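Local coordinates for hypothetical protein PH1918 (Pyrococcus horikoshii, PDB 2D16) that is of unknown function but belongs to the adenosine-specific kinase family and may transfer adenosine monophosphate to proteins, at residues D8-E13 with A70-V75; G14-I19 with A111-F116; F24-V29 with M49-P54. All coordinates share one frame; numbering follows the deposited sequence.

Interaction 1: residues D8-E13 with A70-V75; sequences DIEKPE and AAKNAV
The carboxamide of Asn73 offers one flat side to Ile9, whose CG2 and CD1 both sit over it, CD1 at 3.8 Å from Asn73 OD1; the two side chains cross at about a right angle. Water 1 approaches Asn73 OD1 from the other side of the plane and ties it to the carbonyl of Asp8. In the plane itself the amide meets the backbone of Glu10 twice. Glu10 N donates to a lone pair of Asn73 OD1 (2.9 Å, nearly straight at 166°), and Asn73 ND2 donates to Glu10 O, also at 2.9 Å. Asparagine suits the place because its donor and acceptor, side by side, match the N-H and C=O of one residue and so fix the rotation of the amide; ND2 has a further, weak bond to Leu69 O one turn back in its own helix. Farther out, Lys72 extends through all its torsions to bring NZ to 2.7 Å from Glu10 OE1, a salt bridge on the syn lone pair. Water 2 spans the same pair, accepting from Lys72 NZ and donating to Glu10 OE2. Long charged chains fit here, where the contact runs out to the surface. The paired bonds are those of a side-chain amide imitating a neighbouring peptide: by this means helix 64-77 holds the irregular loop that links strand 3-8 to strand 16-22.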
loop_
_atom_site.group_PDB
_atom_site.type_symbol
_atom_site.label_atom_id
_atom_site.label_comp_id
_atom_site.label_asym_id
_atom_site.label_seq_id
_atom_site.Cartn_x
_atom_site.Cartn_y
_atom_site.Cartn_z
ATOM N N ASP A 8 1.092 61.211 2.769
ATOM C CA ASP A 8 0.512 60.171 3.600
ATOM C C ASP A 8 -0.120 59.147 2.668
ATOM O O ASP A 8 -0.947 59.499 1.823
ATOM C CB ASP A 8 -0.564 60.754 4.524
ATOM C CG ASP A 8 0.019 61.590 5.648
ATOM O OD1 ASP A 8 0.712 61.021 6.517
ATOM O OD2 ASP A 8 -0.218 62.814 5.664
ATOM N N ILE A 9 0.285 57.887 2.802
ATOM C CA ILE A 9 -0.272 56.830 1.972
ATOM C C ILE A 9 -1.711 56.585 2.411
ATOM O O ILE A 9 -1.976 56.380 3.595
ATOM C CB ILE A 9 0.521 55.512 2.121
ATOM C CG1 ILE A 9 1.921 55.671 1.518
ATOM C CG2 ILE A 9 -0.241 54.368 1.451
ATOM C CD1 ILE A 9 1.918 55.969 0.028
ATOM N N GLU A 10 -2.632 56.629 1.453
ATOM C CA GLU A 10 -4.042 56.394 1.740
ATOM C C GLU A 10 -4.333 54.913 1.530
ATOM O O GLU A 10 -4.190 54.396 0.422
ATOM C CB GLU A 10 -4.934 57.219 0.805
ATOM C CG GLU A 10 -6.409 57.199 1.205
ATOM C CD GLU A 10 -7.325 57.805 0.157
ATOM O OE1 GLU A 10 -6.924 58.792 -0.498
ATOM O OE2 GLU A 10 -8.457 57.299 -0.002
ATOM N N LYS A 11 -4.733 54.231 2.597
ATOM C CA LYS A 11 -5.037 52.812 2.512
ATOM C C LYS A 11 -5.919 52.384 3.673
ATOM O O LYS A 11 -5.819 52.925 4.771
ATOM C CB LYS A 11 -3.744 51.989 2.525
ATOM C CG LYS A 11 -2.872 52.218 3.756
ATOM C CD LYS A 11 -1.637 51.330 3.728
ATOM C CE LYS A 11 -0.645 51.700 4.826
ATOM N NZ LYS A 11 -1.221 51.585 6.197
ATOM N N PRO A 12 -6.810 51.414 3.439
ATOM C CA PRO A 12 -7.679 50.962 4.525
ATOM C C PRO A 12 -6.908 50.127 5.547
ATOM O O PRO A 12 -5.820 49.616 5.262
ATOM C CB PRO A 12 -8.759 50.167 3.794
ATOM C CG PRO A 12 -8.660 50.488 2.347
ATOM C CD PRO A 12 -7.196 50.797 2.158
ATOM N N GLU A 13 -7.472 50.008 6.744
ATOM C CA GLU A 13 -6.857 49.242 7.817
ATOM C C GLU A 13 -6.642 47.801 7.364
ATOM O O GLU A 13 -7.493 47.217 6.690
ATOM C CB GLU A 13 -7.760 49.278 9.052
ATOM C CG GLU A 13 -7.144 48.698 10.313
ATOM C CD GLU A 13 -8.075 48.793 11.509
ATOM O OE1 GLU A 13 -8.542 49.913 11.813
ATOM O OE2 GLU A 13 -8.338 47.750 12.148
ATOM N N ALA A 70 -4.045 52.339 -5.350
ATOM C CA ALA A 70 -2.635 52.247 -5.714
ATOM C C ALA A 70 -2.314 53.357 -6.706
ATOM O O ALA A 70 -1.295 54.034 -6.590
ATOM C CB ALA A 70 -2.333 50.879 -6.330
ATOM N N ALA A 71 -3.199 53.547 -7.679
ATOM C CA ALA A 71 -3.012 54.575 -8.694
ATOM C C ALA A 71 -3.059 55.981 -8.099
ATOM O O ALA A 71 -2.275 56.850 -8.472
ATOM C CB ALA A 71 -4.075 54.427 -9.780
ATOM N N LYS A 72 -3.986 56.202 -7.173
ATOM C CA LYS A 72 -4.120 57.505 -6.537
ATOM C C LYS A 72 -2.852 57.853 -5.758
ATOM O O LYS A 72 -2.367 58.982 -5.826
ATOM C CB LYS A 72 -5.326 57.508 -5.596
ATOM C CG LYS A 72 -5.631 58.861 -4.975
ATOM C CD LYS A 72 -6.844 58.763 -4.053
ATOM C CE LYS A 72 -7.180 60.107 -3.424
ATOM N NZ LYS A 72 -8.341 60.014 -2.490
ATOM N N ASN A 73 -2.322 56.884 -5.016
ATOM C CA ASN A 73 -1.103 57.101 -4.235
ATOM C C ASN A 73 0.098 57.299 -5.158
ATOM O O ASN A 73 0.934 58.174 -4.930
ATOM C CB ASN A 73 -0.824 55.908 -3.312
ATOM C CG ASN A 73 -1.660 55.932 -2.041
ATOM O OD1 ASN A 73 -1.533 56.835 -1.209
ATOM N ND2 ASN A 73 -2.526 54.944 -1.891
ATOM N N ALA A 74 0.177 56.478 -6.198
ATOM C CA ALA A 74 1.281 56.560 -7.147
ATOM C C ALA A 74 1.347 57.891 -7.895
ATOM O O ALA A 74 2.426 58.463 -8.043
ATOM C CB ALA A 74 1.200 55.409 -8.143
ATOM N N VAL A 75 0.208 58.389 -8.369
ATOM C CA VAL A 75 0.214 59.649 -9.109
ATOM C C VAL A 75 0.539 60.829 -8.188
ATOM O O VAL A 75 1.119 61.826 -8.625
ATOM C CB VAL A 75 -1.140 59.890 -9.850
ATOM C CG1 VAL A 75 -2.212 60.325 -8.884
ATOM C CG2 VAL A 75 -0.945 60.923 -10.952
HETATM O O HOH W 1 -1.515 59.572 -0.955
HETATM O O HOH W 2 -10.143 57.368 -2.656
#

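Interaction 2: residues G14-I19 with A111-F116; sequences GVEVII and ASENPF
Val17 and Ser112 are the antiparallel hydrogen-bonded pair that joins strand 16-22 to strand 105-112, an outermost strand of the five-stranded sheet within this chain. Val17 N donates to Ser112 O at 2.9 Å, and Ser112 N returns a 3.1 Å bond to Val17 O. In the next, non-hydrogen-bonded pair, Ile18 CG1 lies 3.6 Å from Ala111 CB, on the face covered by helix 92-100; the small alanine lets the branched isoleucine come close. The face carrying Val17 and Ser112 is met by Phe116, where the chain has turned back over the sheet. Val17 CG1, lodged between its own backbone N and carbonyl carbon (chi1 63°), makes a CH-pi contact over one face of the Phe116 ring, 4.1 Å from the centroid and off-centre, while Ile19 CG1 approaches the ring obliquely. Ser112 OG accepts from Asn114 N, an ST turn that starts the reversal, and also bonds to Asp134. Glu16 bends at its second torsion (-83°), bringing OE1 3.2 Å from Ser112 C and OE2 4.0 Å from Glu113 OE2, the carboxylate planes 60° apart. Water 3 accepts from Gly14 N and lies 2.9 Å from Glu113 OE1. Backbone bonds and the Ile18-Ala111 contact thus join the strands and apolar packing holds Phe116 against strand 16-22, whereas the carboxylates of Glu16, on the strand, and Glu113, in the turn, are likely to repel each other if both are charged.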
loop_
_atom_site.group_PDB
_atom_site.type_symbol
_atom_site.label_atom_id
_atom_site.label_comp_id
_atom_site.label_asym_id
_atom_site.label_seq_id
_atom_site.Cartn_x
_atom_site.Cartn_y
_atom_site.Cartn_z
ATOM N N GLY A 14 -5.493 47.235 7.720
ATOM C CA GLY A 14 -5.199 45.863 7.348
ATOM C C GLY A 14 -4.532 45.682 5.996
ATOM O O GLY A 14 -3.974 44.621 5.715
ATOM N N VAL A 15 -4.587 46.704 5.148
ATOM C CA VAL A 15 -3.970 46.614 3.829
ATOM C C VAL A 15 -2.480 46.920 3.911
ATOM O O VAL A 15 -2.068 47.880 4.562
ATOM C CB VAL A 15 -4.659 47.573 2.833
ATOM C CG1 VAL A 15 -3.836 47.709 1.554
ATOM C CG2 VAL A 15 -6.044 47.043 2.503
ATOM N N GLU A 16 -1.677 46.087 3.253
ATOM C CA GLU A 16 -0.223 46.242 3.250
ATOM C C GLU A 16 0.211 47.088 2.060
ATOM O O GLU A 16 -0.332 46.945 0.964
ATOM C CB GLU A 16 0.454 44.873 3.139
ATOM C CG GLU A 16 0.024 43.825 4.161
ATOM C CD GLU A 16 0.753 43.944 5.487
ATOM O OE1 GLU A 16 1.805 44.615 5.540
ATOM O OE2 GLU A 16 0.282 43.347 6.475
ATOM N N VAL A 17 1.186 47.966 2.272
ATOM C CA VAL A 17 1.692 48.797 1.189
ATOM C C VAL A 17 3.172 48.504 0.959
ATOM O O VAL A 17 3.924 48.264 1.905
ATOM C CB VAL A 17 1.521 50.314 1.482
ATOM C CG1 VAL A 17 2.330 50.717 2.707
ATOM C CG2 VAL A 17 1.958 51.132 0.266
ATOM N N ILE A 18 3.570 48.496 -0.310
ATOM C CA ILE A 18 4.957 48.270 -0.688
ATOM C C ILE A 18 5.284 49.329 -1.738
ATOM O O ILE A 18 4.566 49.469 -2.727
ATOM C CB ILE A 18 5.173 46.870 -1.309
ATOM C CG1 ILE A 18 4.702 45.782 -0.342
ATOM C CG2 ILE A 18 6.654 46.674 -1.626
ATOM C CD1 ILE A 18 4.772 44.376 -0.915
ATOM N N ILE A 19 6.351 50.087 -1.513
ATOM C CA ILE A 19 6.751 51.128 -2.452
ATOM C C ILE A 19 8.134 50.763 -2.977
ATOM O O ILE A 19 9.012 50.395 -2.201
ATOM C CB ILE A 19 6.849 52.514 -1.770
ATOM C CG1 ILE A 19 5.585 52.806 -0.954
ATOM C CG2 ILE A 19 7.071 53.592 -2.821
ATOM C CD1 ILE A 19 4.322 52.900 -1.775
ATOM N N ALA A 111 7.904 48.361 3.282
ATOM C CA ALA A 111 6.649 47.620 3.210
ATOM C C ALA A 111 6.088 47.338 4.597
ATOM O O ALA A 111 6.822 46.935 5.496
ATOM C CB ALA A 111 6.867 46.303 2.476
ATOM N N SER A 112 4.783 47.542 4.763
ATOM C CA SER A 112 4.134 47.270 6.043
ATOM C C SER A 112 2.679 47.698 6.018
ATOM O O SER A 112 2.155 48.105 4.979
ATOM C CB SER A 112 4.846 47.996 7.192
ATOM O OG SER A 112 4.377 49.324 7.343
ATOM N N GLU A 113 2.031 47.590 7.174
ATOM C CA GLU A 113 0.636 47.986 7.317
ATOM C C GLU A 113 0.513 49.136 8.321
ATOM O O GLU A 113 -0.593 49.527 8.686
ATOM C CB GLU A 113 -0.223 46.802 7.781
ATOM C CG GLU A 113 0.055 46.342 9.203
ATOM C CD GLU A 113 -1.020 45.408 9.735
ATOM O OE1 GLU A 113 -2.212 45.786 9.682
ATOM O OE2 GLU A 113 -0.675 44.305 10.213
ATOM N N ASN A 114 1.649 49.667 8.773
ATOM C CA ASN A 114 1.641 50.789 9.720
ATOM C C ASN A 114 1.211 52.060 8.994
ATOM O O ASN A 114 1.086 52.075 7.768
ATOM C CB ASN A 114 3.048 51.097 10.262
ATOM C CG ASN A 114 3.657 49.967 11.051
ATOM O OD1 ASN A 114 3.012 49.360 11.900
ATOM N ND2 ASN A 114 4.935 49.698 10.793
ATOM N N PRO A 115 0.947 53.138 9.751
ATOM C CA PRO A 115 0.567 54.392 9.094
ATOM C C PRO A 115 1.860 54.636 8.307
ATOM O O PRO A 115 2.953 54.511 8.864
ATOM C CB PRO A 115 0.394 55.345 10.268
ATOM C CG PRO A 115 -0.150 54.429 11.339
ATOM C CD PRO A 115 0.746 53.220 11.210
ATOM N N PHE A 116 1.744 54.972 7.030
ATOM C CA PHE A 116 2.923 55.090 6.173
ATOM C C PHE A 116 3.014 56.404 5.407
ATOM O O PHE A 116 2.005 56.907 4.913
ATOM C CB PHE A 116 2.865 53.924 5.179
ATOM C CG PHE A 116 4.195 53.497 4.622
ATOM C CD1 PHE A 116 4.922 52.482 5.237
ATOM C CD2 PHE A 116 4.682 54.053 3.447
ATOM C CE1 PHE A 116 6.117 52.021 4.686
ATOM C CE2 PHE A 116 5.881 53.602 2.883
ATOM C CZ PHE A 116 6.596 52.582 3.505
HETATM O O HOH W 3 -3.489 48.323 9.132
#

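Interaction 3: residues F24-V29 with M49-P54; sequences FSIFTV and MNEAKP
Met49 reaches from the strand toward the first turn of helix 25-39, and each atom of its side chain has a neighbour there. Its CB lies 4.2 Å from Val29 CB. CG, set opposite the backbone N (chi1 -170°), passes 3.5 Å from Ser25 OG; SD then meets the methyl of Thr28, 3.8 Å from Thr28 CG2, and the terminal CE returns alongside Ser25. An unbranched, extended methionine is long enough to serve all three residues, and an alanine here would probably open a gap beneath Thr28 and leave its methyl without the sulfur it packs on. Ser25 suits its place by being small and polar: its OG donates to Asn50 O at 2.7 Å, from well above the carbonyl plane. Toward the surface, Ile26 CG2 rests 3.4 Å from Glu51 OE2, while Glu51 OE1 forms a salt bridge with Arg58. Water 4 accepts from Ile26 N at the start of the helix and donates weakly to Glu51 OE2. The axes of helix 25-29 and strand 49-51 run nearly antiparallel, at 164° and 8.2 Å apart: a helix lying along a strand of an antiparallel sheet, as in alpha+beta folds.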
loop_
_atom_site.group_PDB
_atom_site.type_symbol
_atom_site.label_atom_id
_atom_site.label_comp_id
_atom_site.label_asym_id
_atom_site.label_seq_id
_atom_site.Cartn_x
_atom_site.Cartn_y
_atom_site.Cartn_z
ATOM N N PHE A 24 11.092 50.447 -16.922
ATOM C CA PHE A 24 10.233 49.936 -17.992
ATOM C C PHE A 24 8.787 49.786 -17.519
ATOM O O PHE A 24 8.181 48.719 -17.638
ATOM C CB PHE A 24 10.799 48.589 -18.471
ATOM C CG PHE A 24 10.297 48.143 -19.822
ATOM C CD1 PHE A 24 9.612 49.017 -20.664
ATOM C CD2 PHE A 24 10.539 46.844 -20.261
ATOM C CE1 PHE A 24 9.176 48.599 -21.923
ATOM C CE2 PHE A 24 10.107 46.418 -21.520
ATOM C CZ PHE A 24 9.423 47.300 -22.351
ATOM N N SER A 25 8.236 50.881 -17.007
ATOM C CA SER A 25 6.880 50.909 -16.470
ATOM C C SER A 25 5.771 50.206 -17.256
ATOM O O SER A 25 4.994 49.452 -16.672
ATOM C CB SER A 25 6.462 52.357 -16.208
ATOM O OG SER A 25 7.336 52.967 -15.275
ATOM N N ILE A 26 5.676 50.440 -18.562
ATOM C CA ILE A 26 4.594 49.807 -19.315
ATOM C C ILE A 26 4.635 48.286 -19.299
ATOM O O ILE A 26 3.593 47.633 -19.341
ATOM C CB ILE A 26 4.524 50.299 -20.786
ATOM C CG1 ILE A 26 5.831 50.003 -21.521
ATOM C CG2 ILE A 26 4.187 51.787 -20.811
ATOM C CD1 ILE A 26 5.791 50.391 -22.989
ATOM N N PHE A 27 5.832 47.717 -19.229
ATOM C CA PHE A 27 5.978 46.270 -19.186
ATOM C C PHE A 27 5.857 45.773 -17.751
ATOM O O PHE A 27 5.101 44.852 -17.447
ATOM C CB PHE A 27 7.352 45.860 -19.714
ATOM C CG PHE A 27 7.703 44.423 -19.433
ATOM C CD1 PHE A 27 7.245 43.402 -20.263
ATOM C CD2 PHE A 27 8.474 44.088 -18.322
ATOM C CE1 PHE A 27 7.549 42.066 -19.994
ATOM C CE2 PHE A 27 8.783 42.755 -18.041
ATOM C CZ PHE A 27 8.321 41.742 -18.878
ATOM N N THR A 28 6.626 46.404 -16.876
ATOM C CA THR A 28 6.688 46.024 -15.476
ATOM C C THR A 28 5.401 46.090 -14.669
ATOM O O THR A 28 5.162 45.216 -13.836
ATOM C CB THR A 28 7.788 46.838 -14.779
ATOM O OG1 THR A 28 9.005 46.673 -15.516
ATOM C CG2 THR A 28 7.998 46.363 -13.347
ATOM N N VAL A 29 4.569 47.100 -14.899
ATOM C CA VAL A 29 3.328 47.193 -14.136
ATOM C C VAL A 29 2.517 45.903 -14.284
ATOM O O VAL A 29 1.974 45.385 -13.306
ATOM C CB VAL A 29 2.473 48.419 -14.569
ATOM C CG1 VAL A 29 1.863 48.194 -15.945
ATOM C CG2 VAL A 29 1.392 48.688 -13.525
ATOM N N MET A 49 2.390 52.165 -11.381
ATOM C CA MET A 49 3.774 52.530 -11.633
ATOM C C MET A 49 3.814 53.735 -12.556
ATOM O O MET A 49 3.071 53.801 -13.540
ATOM C CB MET A 49 4.508 51.347 -12.260
ATOM C CG MET A 49 6.010 51.518 -12.352
ATOM S SD MET A 49 6.788 49.938 -12.726
ATOM C CE MET A 49 8.539 50.429 -12.766
ATOM N N ASN A 50 4.683 54.686 -12.232
ATOM C CA ASN A 50 4.794 55.913 -13.009
ATOM C C ASN A 50 5.732 55.847 -14.201
ATOM O O ASN A 50 6.868 55.386 -14.094
ATOM C CB ASN A 50 5.213 57.071 -12.099
ATOM C CG ASN A 50 4.249 57.283 -10.955
ATOM O OD1 ASN A 50 3.043 57.106 -11.112
ATOM N ND2 ASN A 50 4.775 57.669 -9.794
ATOM N N GLU A 51 5.237 56.318 -15.340
ATOM C CA GLU A 51 6.014 56.356 -16.572
ATOM C C GLU A 51 6.327 57.829 -16.841
ATOM O O GLU A 51 5.422 58.640 -17.040
ATOM C CB GLU A 51 5.205 55.755 -17.723
ATOM C CG GLU A 51 5.990 55.629 -19.013
ATOM C CD GLU A 51 5.145 55.120 -20.161
ATOM O OE1 GLU A 51 3.905 55.082 -20.017
ATOM O OE2 GLU A 51 5.722 54.771 -21.211
ATOM N N ALA A 52 7.614 58.163 -16.841
ATOM C CA ALA A 52 8.071 59.539 -17.029
ATOM C C ALA A 52 7.740 60.226 -18.352
ATOM O O ALA A 52 7.103 61.280 -18.360
ATOM C CB ALA A 52 9.577 59.612 -16.786
ATOM N N LYS A 53 8.180 59.642 -19.462
ATOM C CA LYS A 53 7.962 60.236 -20.781
ATOM C C LYS A 53 6.555 60.815 -20.979
ATOM O O LYS A 53 6.404 62.011 -21.235
ATOM C CB LYS A 53 8.549 59.478 -21.986
ATOM C CG LYS A 53 8.605 59.949 -23.441
ATOM C CD LYS A 53 9.168 58.918 -24.421
ATOM C CE LYS A 53 9.228 59.014 -25.948
ATOM N NZ LYS A 53 9.838 57.974 -26.777
ATOM N N PRO A 54 5.508 59.983 -20.859
ATOM C CA PRO A 54 4.147 60.500 -21.039
ATOM C C PRO A 54 3.549 61.043 -19.740
ATOM O O PRO A 54 2.401 61.493 -19.716
ATOM C CB PRO A 54 3.394 59.281 -21.544
ATOM C CG PRO A 54 4.008 58.191 -20.725
ATOM C CD PRO A 54 5.497 58.510 -20.786
HETATM O O HOH W 4 7.575 52.283 -19.809
#

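Interactions 1 and 2 are direct neighbours, their centres about 10 Å apart: Ile9 N lies 2.9 Å from Phe116 O and Lys11 NZ 2.8 Å from Asn114 O, both probable hydrogen bonds, so the loop 8-13 is held both by helix 64-77 and by segment 111-116. Interaction 3 is more remote, its centre about 18 Å from that of interaction 1, yet Asn50 ND2 meets Ala74 O at 3.0 Å, linking strand 44-51 to helix 64-77. Interactions 2 and 3 do not touch, with nearest atoms about 8 Å apart, but both reach the five-stranded sheet. The bound sodium ion lies about 11 Å from the Ile19 side chain.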